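O-methyltransferase family 3 (PDB 7CVW) transfers a methyl group from S-adenosyl-L-methionine to either hydroxyl of catechol-like compounds in a magnesium-dependent reaction, turning protocatechuic acid into vanillic and iso-vanillic acid. Local coordinates at residues P143-Y148 against D165-D170. Numbering follows the deposited sequence.
Sequences PPYTEY and DNVIRD. With MG (magnesium ion), chain C.
With chi1 at -98°, away from a staggered value, Tyr-145 extends its ring from the first turn of helix 145-154 to the backbone of Asp-165, whose own CG lies anti to its backbone N (chi1 -165°) and carries the carboxylate to the magnesium ion. Tyr-145 OH donates a 2.7 Å hydrogen bond to Asp-165 O, meeting the carbonyl at a C=O...donor angle of 137° and tilted from its plane. Asp-165 O lies in the plane of the ring, at its edge, 3.0 Å from Tyr-145 CE2. Farther along the same edge, Val-167 CG1 packs 4.2 Å from Tyr-145 CE2, the two side chains crossing at about a right angle. The tyrosine thus hydrogen-bonds the main chain of a metal ligand, as a second-shell residue. Magnesium takes Asp-165 OD2 and Asn-166 OD1, each at 2.4 Å, with two waters and Asp-139 also bound. Lys-142 NZ hydrogen-bonds both Tyr-145 OH and Asn-166 OD1, while Asp-213 holds Asn-166 ND2 and so probably fixes which way the amide faces. An Asp-Asn pair where strand 160-165 of the Rossmann-like sheet gives way to the loop, joined by an aspartate after strand 133-138, forms the magnesium site of cation-dependent O-methyltransferases.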
loop_
_atom_site.group_PDB
_atom_site.type_symbol
_atom_site.label_atom_id
_atom_site.label_comp_id
_atom_site.label_asym_id
_atom_site.label_seq_id
_atom_site.Cartn_x
_atom_site.Cartn_y
_atom_site.Cartn_z
ATOM N N PRO A 143 21.324 9.339 -1.754
ATOM C CA PRO A 143 21.793 9.772 -3.069
ATOM C C PRO A 143 21.803 8.710 -4.160
ATOM O O PRO A 143 21.446 9.035 -5.302
ATOM C CB PRO A 143 23.183 10.341 -2.758
ATOM C CG PRO A 143 23.003 10.874 -1.386
ATOM C CD PRO A 143 22.193 9.809 -0.667
ATOM N N PRO A 144 22.245 7.460 -3.908
ATOM C CA PRO A 144 22.306 6.428 -4.952
ATOM C C PRO A 144 21.040 5.579 -5.153
ATOM O O PRO A 144 21.097 4.567 -5.827
ATOM C CB PRO A 144 23.456 5.517 -4.515
ATOM C CG PRO A 144 23.591 5.711 -3.044
ATOM C CD PRO A 144 22.857 6.978 -2.666
ATOM N N TYR A 145 19.915 5.987 -4.596
ATOM C CA TYR A 145 18.654 5.220 -4.787
ATOM C C TYR A 145 18.456 4.917 -6.272
ATOM O O TYR A 145 18.062 3.814 -6.626
ATOM C CB TYR A 145 17.441 6.003 -4.313
ATOM C CG TYR A 145 16.935 5.685 -2.937
ATOM C CD1 TYR A 145 17.793 5.355 -1.902
ATOM C CD2 TYR A 145 15.587 5.848 -2.646
ATOM C CE1 TYR A 145 17.313 5.088 -0.630
ATOM C CE2 TYR A 145 15.097 5.610 -1.378
ATOM C CZ TYR A 145 15.964 5.249 -0.357
ATOM O OH TYR A 145 15.504 5.032 0.911
ATOM N N THR A 146 18.716 5.884 -7.148
ATOM C CA THR A 146 18.537 5.699 -8.614
ATOM C C THR A 146 19.319 4.471 -9.081
ATOM O O THR A 146 18.754 3.658 -9.787
ATOM C CB THR A 146 18.921 6.983 -9.360
ATOM O OG1 THR A 146 18.053 8.042 -8.944
ATOM C CG2 THR A 146 18.827 6.813 -10.855
ATOM N N GLU A 147 20.584 4.354 -8.679
ATOM C CA GLU A 147 21.431 3.224 -9.115
ATOM C C GLU A 147 21.018 1.935 -8.403
ATOM O O GLU A 147 21.049 0.878 -9.011
ATOM C CB GLU A 147 22.890 3.563 -8.867
ATOM C CG GLU A 147 23.378 4.621 -9.838
ATOM C CD GLU A 147 22.739 5.988 -9.692
ATOM O OE1 GLU A 147 22.783 6.549 -8.568
ATOM O OE2 GLU A 147 22.187 6.495 -10.724
ATOM N N TYR A 148 20.620 2.013 -7.143
ATOM C CA TYR A 148 20.128 0.826 -6.411
ATOM C C TYR A 148 18.934 0.216 -7.168
ATOM O O TYR A 148 18.807 -1.027 -7.259
ATOM C CB TYR A 148 19.775 1.197 -4.973
ATOM C CG TYR A 148 20.915 1.589 -4.084
ATOM C CD1 TYR A 148 22.211 1.175 -4.347
ATOM C CD2 TYR A 148 20.674 2.325 -2.929
ATOM C CE1 TYR A 148 23.245 1.486 -3.482
ATOM C CE2 TYR A 148 21.700 2.650 -2.059
ATOM C CZ TYR A 148 22.984 2.222 -2.345
ATOM O OH TYR A 148 24.015 2.528 -1.520
ATOM N N ASP A 165 11.887 3.650 0.474
ATOM C CA ASP A 165 11.404 4.531 1.561
ATOM C C ASP A 165 11.983 5.942 1.414
ATOM O O ASP A 165 13.073 6.104 0.837
ATOM C CB ASP A 165 11.749 3.941 2.932
ATOM C CG ASP A 165 11.007 4.541 4.105
ATOM O OD1 ASP A 165 9.896 5.050 3.880
ATOM O OD2 ASP A 165 11.539 4.470 5.253
ATOM N N ASN A 166 11.286 6.932 1.987
ATOM C CA ASN A 166 11.843 8.301 2.199
ATOM C C ASN A 166 12.008 9.039 0.866
ATOM O O ASN A 166 13.060 9.661 0.625
ATOM C CB ASN A 166 13.175 8.269 2.955
ATOM C CG ASN A 166 13.114 7.443 4.228
ATOM O OD1 ASN A 166 13.827 6.449 4.341
ATOM N ND2 ASN A 166 12.263 7.827 5.169
ATOM N N VAL A 167 10.971 9.041 0.030
ATOM C CA VAL A 167 11.048 9.677 -1.316
ATOM C C VAL A 167 10.261 10.998 -1.373
ATOM O O VAL A 167 10.243 11.558 -2.469
ATOM C CB VAL A 167 10.620 8.704 -2.424
ATOM C CG1 VAL A 167 11.549 7.495 -2.484
ATOM C CG2 VAL A 167 9.163 8.313 -2.307
ATOM N N ILE A 168 9.731 11.522 -0.263
ATOM C CA ILE A 168 8.949 12.798 -0.230
ATOM C C ILE A 168 9.601 13.834 0.698
ATOM O O ILE A 168 9.582 15.023 0.356
ATOM C CB ILE A 168 7.471 12.525 0.123
ATOM C CG1 ILE A 168 6.766 11.759 -1.001
ATOM C CG2 ILE A 168 6.727 13.809 0.449
ATOM C CD1 ILE A 168 6.829 12.409 -2.371
ATOM N N ARG A 169 10.164 13.428 1.837
ATOM C CA ARG A 169 11.005 14.287 2.718
ATOM C C ARG A 169 10.274 15.593 3.053
ATOM O O ARG A 169 10.805 16.676 2.785
ATOM C CB ARG A 169 12.362 14.598 2.076
ATOM C CG ARG A 169 13.108 13.416 1.482
ATOM C CD ARG A 169 13.223 12.211 2.375
ATOM N NE ARG A 169 13.744 12.453 3.707
ATOM C CZ ARG A 169 14.827 11.884 4.236
ATOM N NH1 ARG A 169 15.149 12.167 5.484
ATOM N NH2 ARG A 169 15.545 11.004 3.562
ATOM N N ASP A 170 9.081 15.488 3.625
ATOM C CA ASP A 170 8.323 16.631 4.189
ATOM C C ASP A 170 7.926 17.565 3.041
ATOM O O ASP A 170 7.666 18.724 3.319
ATOM C CB ASP A 170 9.139 17.364 5.258
ATOM C CG ASP A 170 8.321 18.136 6.283
ATOM O OD1 ASP A 170 7.168 17.769 6.490
ATOM O OD2 ASP A 170 8.861 19.124 6.855
HETATM MG MG MG C . 13.797 4.664 5.977
HETATM O O HOH W 1 13.283 3.558 8.026
HETATM O O HOH W 2 16.199 5.264 6.328
#